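Side-chain contacts in conserved Hypothetical Protein TT1486 (Thermus thermophilus, PDB 2CU5), which probably acts as a secondary thiamine-phosphate synthase of the UPF0047 (YjbQ) family and assembles from three copies of the chain: residues Asn18-Val23 with Gly101-Gly106; Val92-Leu97 with Gln109-Ala114. All coordinates share one frame; numbering follows the deposited sequence.

Contact 1 of 2, residues Asn18-Val23 with Gly101-Gly106; sequences NITRKV and GRLRLG
The methyl CG2 of T20 faces two leucine ends, 4.0 Å from CD1 of L103 and 4.1 Å from CD1 of L105. The two approaches differ: L105 meets T20 tip to tip, whereas L103 passes it at a slant, its CD1 also lying 4.0 Å from the backbone O of T20. One helical turn along, V23 stands roughly at right angles to L103 and brings CG1 to 4.1 Å from the same CD1. That single methyl of L103 is therefore the point on which both helix residues converge.

Two branches of T20 serve two different tasks. With OG1 beside the backbone N (chi1 -49°), CG2 is left anti to that N and directed at the leucines, while the hydroxyl donates to OD1 of N18 at 2.8 Å, tilted from the carbonyl plane. The same OD1 receives the backbone N of T20 at 3.1 Å, in the carbonyl plane, closing an Asx turn. The hydroxyl also accepts from the backbone N of V111. An alanine in place of T20 would remove both branches, and is likely to open a gap beside L103 and L105 and leave the N of V111 without its acceptor.

Further along, E24 bonds the backbone N of L103, and L105 packs on F37 of the second subunit. The geometry exemplifies a short helix, begun by an Asx turn with I19 at its N-cap, packed by dispersion against strand 102-103, which borders the five-stranded antiparallel sheet within this chain.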
loop_
_atom_site.group_PDB
_atom_site.type_symbol
_atom_site.label_atom_id
_atom_site.label_comp_id
_atom_site.label_asym_id
_atom_site.label_seq_id
_atom_site.Cartn_x
_atom_site.Cartn_y
_atom_site.Cartn_z
ATOM N N ASN A 18 -0.999 16.831 -7.650
ATOM C CA ASN A 18 -2.057 16.181 -8.417
ATOM C C ASN A 18 -1.535 15.838 -9.815
ATOM O O ASN A 18 -1.307 16.726 -10.632
ATOM C CB ASN A 18 -3.258 17.122 -8.530
ATOM C CG ASN A 18 -4.492 16.426 -9.067
ATOM O OD1 ASN A 18 -4.397 15.568 -9.942
ATOM N ND2 ASN A 18 -5.658 16.793 -8.545
ATOM N N ILE A 19 -1.349 14.554 -10.088
ATOM C CA ILE A 19 -0.833 14.119 -11.384
ATOM C C ILE A 19 -1.872 13.369 -12.210
ATOM O O ILE A 19 -1.539 12.694 -13.184
ATOM C CB ILE A 19 0.378 13.196 -11.197
ATOM C CG1 ILE A 19 -0.054 11.946 -10.417
ATOM C CG2 ILE A 19 1.502 13.952 -10.467
ATOM C CD1 ILE A 19 1.009 10.875 -10.305
ATOM N N THR A 20 -3.132 13.491 -11.817
ATOM C CA THR A 20 -4.219 12.808 -12.505
ATOM C C THR A 20 -4.222 13.093 -14.006
ATOM O O THR A 20 -4.207 12.169 -14.820
ATOM C CB THR A 20 -5.589 13.226 -11.925
ATOM O OG1 THR A 20 -5.557 13.122 -10.495
ATOM C CG2 THR A 20 -6.696 12.325 -12.457
ATOM N N ARG A 21 -4.234 14.372 -14.363
ATOM C CA ARG A 21 -4.268 14.764 -15.767
ATOM C C ARG A 21 -3.005 14.393 -16.528
ATOM O O ARG A 21 -3.080 13.992 -17.692
ATOM C CB ARG A 21 -4.543 16.268 -15.893
ATOM C CG ARG A 21 -4.617 16.770 -17.332
ATOM C CD ARG A 21 -5.513 15.885 -18.193
ATOM N NE ARG A 21 -6.848 15.715 -17.624
ATOM C CZ ARG A 21 -7.737 16.693 -17.483
ATOM N NH1 ARG A 21 -7.440 17.926 -17.869
ATOM N NH2 ARG A 21 -8.932 16.434 -16.964
ATOM N N LYS A 22 -1.844 14.522 -15.892
ATOM C CA LYS A 22 -0.596 14.166 -16.564
ATOM C C LYS A 22 -0.524 12.662 -16.845
ATOM O O LYS A 22 0.043 12.239 -17.859
ATOM C CB LYS A 22 0.616 14.635 -15.745
ATOM C CG LYS A 22 0.820 16.149 -15.843
ATOM C CD LYS A 22 2.081 16.641 -15.156
ATOM C CE LYS A 22 2.225 18.152 -15.324
ATOM N NZ LYS A 22 3.461 18.697 -14.693
ATOM N N VAL A 23 -1.092 11.854 -15.953
ATOM C CA VAL A 23 -1.113 10.410 -16.167
ATOM C C VAL A 23 -2.063 10.127 -17.331
ATOM O O VAL A 23 -1.741 9.359 -18.229
ATOM C CB VAL A 23 -1.639 9.641 -14.932
ATOM C CG1 VAL A 23 -1.958 8.191 -15.315
ATOM C CG2 VAL A 23 -0.598 9.653 -13.820
ATOM N N GLY A 101 -8.795 6.708 -22.197
ATOM C CA GLY A 101 -7.857 7.742 -21.803
ATOM C C GLY A 101 -8.149 8.479 -20.515
ATOM O O GLY A 101 -7.393 9.371 -20.137
ATOM N N ARG A 102 -9.236 8.125 -19.838
ATOM C CA ARG A 102 -9.576 8.786 -18.587
ATOM C C ARG A 102 -9.644 7.808 -17.424
ATOM O O ARG A 102 -10.255 6.746 -17.521
ATOM C CB ARG A 102 -10.902 9.537 -18.730
ATOM C CG ARG A 102 -10.807 10.725 -19.686
ATOM C CD ARG A 102 -12.106 11.506 -19.759
ATOM N NE ARG A 102 -12.002 12.657 -20.655
ATOM C CZ ARG A 102 -11.782 12.574 -21.967
ATOM N NH1 ARG A 102 -11.639 11.391 -22.552
ATOM N NH2 ARG A 102 -11.708 13.679 -22.697
ATOM N N LEU A 103 -9.006 8.178 -16.321
ATOM C CA LEU A 103 -8.990 7.339 -15.134
ATOM C C LEU A 103 -10.376 7.267 -14.506
ATOM O O LEU A 103 -11.055 8.283 -14.379
ATOM C CB LEU A 103 -7.983 7.896 -14.126
ATOM C CG LEU A 103 -6.520 7.829 -14.574
ATOM C CD1 LEU A 103 -5.645 8.680 -13.649
ATOM C CD2 LEU A 103 -6.067 6.384 -14.581
ATOM N N ARG A 104 -10.795 6.059 -14.130
ATOM C CA ARG A 104 -12.095 5.847 -13.495
ATOM C C ARG A 104 -11.880 5.958 -11.991
ATOM O O ARG A 104 -11.293 5.073 -11.371
ATOM C CB ARG A 104 -12.645 4.460 -13.835
ATOM C CG ARG A 104 -12.799 4.193 -15.321
ATOM C CD ARG A 104 -13.749 5.177 -15.998
ATOM N NE ARG A 104 -15.151 5.005 -15.611
ATOM C CZ ARG A 104 -15.722 5.561 -14.544
ATOM N NH1 ARG A 104 -15.020 6.340 -13.731
ATOM N NH2 ARG A 104 -17.008 5.343 -14.293
ATOM N N LEU A 105 -12.365 7.048 -11.413
ATOM C CA LEU A 105 -12.182 7.304 -9.991
ATOM C C LEU A 105 -13.475 7.706 -9.302
ATOM O O LEU A 105 -14.460 8.050 -9.958
ATOM C CB LEU A 105 -11.164 8.431 -9.821
ATOM C CG LEU A 105 -9.826 8.221 -10.531
ATOM C CD1 LEU A 105 -9.011 9.505 -10.512
ATOM C CD2 LEU A 105 -9.079 7.088 -9.844
ATOM N N GLY A 106 -13.454 7.673 -7.972
ATOM C CA GLY A 106 -14.618 8.066 -7.204
ATOM C C GLY A 106 -14.819 9.562 -7.347
ATOM O O GLY A 106 -13.938 10.274 -7.838
#

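Contact 2 of 2, residues Val92-Leu97 with Gln109-Ala114; sequences VHLLLL and QQVFLA
V111 offers one methyl to each of two leucines, and these apolar touches are the whole of the meeting between 92-97 and 109-114. CG1 lies 3.8 Å from CD1 of L94; CG2 lies 3.7 Å from CD1 of L96. All three side chains leave their backbones toward the opposing strand, and in both pairs valine and leucine pass alongside one another in opposite directions, flank against flank. With chi1 at -178°, CG1 of V111 is anti to the backbone N and CG2 beside it, and the two methyls address residues two apart on the same strand. The main chains stay well separated, with CA of L94 and CA of V111 9.1 Å apart.

Hydrogen bonding is directed away from this interface. Within 109-114, NE2 of Q110 donates to the backbone O of Q109 at 2.9 Å; the bond is moderately bent (154° at the hydrogen), with the acceptor near the plane of the donor amide. The backbones of L94 and L96 bond to L36 and V34 in their own sheet, and that of Q110 bonds to Q48 in the other. The side chain of Q109 is held by G106 N at OE1 and, through NE2, by the O of V38 of the second subunit.

Since no hydrogen bond or charge pair crosses between the segments, what joins the faces of the two antiparallel sheets here is hydrophobic burial and the close fit of methyl groups, as in the core of a beta sandwich.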
loop_
_atom_site.group_PDB
_atom_site.type_symbol
_atom_site.label_atom_id
_atom_site.label_comp_id
_atom_site.label_asym_id
_atom_site.label_seq_id
_atom_site.Cartn_x
_atom_site.Cartn_y
_atom_site.Cartn_z
ATOM N N VAL A 92 4.566 3.009 -3.111
ATOM C CA VAL A 92 5.187 3.581 -4.302
ATOM C C VAL A 92 4.597 3.125 -5.636
ATOM O O VAL A 92 5.207 3.328 -6.687
ATOM C CB VAL A 92 6.707 3.301 -4.322
ATOM C CG1 VAL A 92 7.362 3.956 -3.115
ATOM C CG2 VAL A 92 6.969 1.802 -4.330
ATOM N N HIS A 93 3.427 2.498 -5.604
ATOM C CA HIS A 93 2.798 2.077 -6.847
ATOM C C HIS A 93 1.283 2.098 -6.729
ATOM O O HIS A 93 0.726 2.046 -5.627
ATOM C CB HIS A 93 3.278 0.681 -7.275
ATOM C CG HIS A 93 2.475 -0.450 -6.708
ATOM N ND1 HIS A 93 2.665 -0.938 -5.433
ATOM C CD2 HIS A 93 1.480 -1.193 -7.251
ATOM C CE1 HIS A 93 1.824 -1.933 -5.216
ATOM N NE2 HIS A 93 1.094 -2.109 -6.303
ATOM N N LEU A 94 0.625 2.197 -7.878
ATOM C CA LEU A 94 -0.826 2.225 -7.939
ATOM C C LEU A 94 -1.248 1.431 -9.156
ATOM O O LEU A 94 -0.468 1.253 -10.083
ATOM C CB LEU A 94 -1.338 3.658 -8.091
ATOM C CG LEU A 94 -1.196 4.610 -6.902
ATOM C CD1 LEU A 94 -1.658 5.998 -7.299
ATOM C CD2 LEU A 94 -2.016 4.067 -5.735
ATOM N N LEU A 95 -2.483 0.951 -9.135
ATOM C CA LEU A 95 -3.044 0.202 -10.250
ATOM C C LEU A 95 -4.449 0.772 -10.349
ATOM O O LEU A 95 -5.240 0.647 -9.413
ATOM C CB LEU A 95 -3.075 -1.290 -9.938
ATOM C CG LEU A 95 -3.540 -2.185 -11.090
ATOM C CD1 LEU A 95 -2.629 -1.984 -12.294
ATOM C CD2 LEU A 95 -3.541 -3.640 -10.638
ATOM N N LEU A 96 -4.748 1.416 -11.473
ATOM C CA LEU A 96 -6.042 2.059 -11.652
ATOM C C LEU A 96 -6.718 1.722 -12.977
ATOM O O LEU A 96 -6.059 1.350 -13.947
ATOM C CB LEU A 96 -5.861 3.576 -11.560
ATOM C CG LEU A 96 -5.189 4.098 -10.282
ATOM C CD1 LEU A 96 -4.581 5.469 -10.526
ATOM C CD2 LEU A 96 -6.216 4.142 -9.156
ATOM N N LEU A 97 -8.037 1.873 -12.995
ATOM C CA LEU A 97 -8.850 1.615 -14.182
ATOM C C LEU A 97 -8.925 2.870 -15.040
ATOM O O LEU A 97 -9.025 3.982 -14.520
ATOM C CB LEU A 97 -10.274 1.238 -13.776
ATOM C CG LEU A 97 -10.485 -0.040 -12.974
ATOM C CD1 LEU A 97 -11.890 -0.047 -12.373
ATOM C CD2 LEU A 97 -10.272 -1.231 -13.877
ATOM N N GLN A 109 -11.919 11.533 -5.614
ATOM C CA GLN A 109 -10.565 11.002 -5.732
ATOM C C GLN A 109 -9.725 11.639 -6.828
ATOM O O GLN A 109 -10.226 11.986 -7.896
ATOM C CB GLN A 109 -10.595 9.492 -5.989
ATOM C CG GLN A 109 -11.126 8.631 -4.858
ATOM C CD GLN A 109 -11.108 7.161 -5.237
ATOM O OE1 GLN A 109 -11.582 6.789 -6.311
ATOM N NE2 GLN A 109 -10.560 6.318 -4.363
ATOM N N GLN A 110 -8.435 11.777 -6.539
ATOM C CA GLN A 110 -7.451 12.321 -7.466
ATOM C C GLN A 110 -6.155 11.548 -7.212
ATOM O O GLN A 110 -5.930 11.053 -6.103
ATOM C CB GLN A 110 -7.229 13.818 -7.212
ATOM C CG GLN A 110 -8.389 14.704 -7.638
ATOM C CD GLN A 110 -8.505 14.838 -9.149
ATOM O OE1 GLN A 110 -7.795 15.627 -9.767
ATOM N NE2 GLN A 110 -9.395 14.052 -9.750
ATOM N N VAL A 111 -5.316 11.423 -8.236
ATOM C CA VAL A 111 -4.052 10.711 -8.088
ATOM C C VAL A 111 -2.966 11.703 -7.692
ATOM O O VAL A 111 -2.757 12.708 -8.372
ATOM C CB VAL A 111 -3.652 10.004 -9.403
ATOM C CG1 VAL A 111 -2.358 9.232 -9.211
ATOM C CG2 VAL A 111 -4.765 9.073 -9.834
ATOM N N PHE A 112 -2.281 11.418 -6.586
ATOM C CA PHE A 112 -1.241 12.306 -6.082
ATOM C C PHE A 112 0.147 11.711 -5.968
ATOM O O PHE A 112 0.318 10.539 -5.629
ATOM C CB PHE A 112 -1.604 12.818 -4.684
ATOM C CG PHE A 112 -2.766 13.754 -4.651
ATOM C CD1 PHE A 112 -2.619 15.085 -5.031
ATOM C CD2 PHE A 112 -4.010 13.313 -4.217
ATOM C CE1 PHE A 112 -3.701 15.969 -4.977
ATOM C CE2 PHE A 112 -5.091 14.179 -4.160
ATOM C CZ PHE A 112 -4.938 15.514 -4.541
ATOM N N LEU A 113 1.142 12.539 -6.264
ATOM C CA LEU A 113 2.522 12.138 -6.078
ATOM C C LEU A 113 2.793 12.790 -4.721
ATOM O O LEU A 113 2.810 14.011 -4.606
ATOM C CB LEU A 113 3.440 12.746 -7.140
ATOM C CG LEU A 113 4.870 12.183 -7.129
ATOM C CD1 LEU A 113 5.654 12.778 -8.287
ATOM C CD2 LEU A 113 5.560 12.494 -5.804
ATOM N N ALA A 114 2.975 11.976 -3.691
ATOM C CA ALA A 114 3.218 12.493 -2.352
ATOM C C ALA A 114 4.701 12.744 -2.120
ATOM O O ALA A 114 5.454 11.814 -1.861
ATOM C CB ALA A 114 2.676 11.503 -1.315
#

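Contacts 1 and 2 lie about 8 Å apart, centre to centre, and interleave along the chain in the order 18-23, 92-97, 101-106, 109-114. Strands 93-99 and 102-103 are neighbours in the five-stranded sheet, and L97 and R104 are joined by a backbone hydrogen bond, while strand 110-115 belongs to the three-stranded sheet. A second tie runs from ND2 of N18 to OE1 of Q110, at 2.7 Å. V111 also touches both I19 and L103, making the two contacts parts of one continuous interior. Both also reach the second subunit, where F37 packs on L96 and L105, so the interior adjoins the trimer interface.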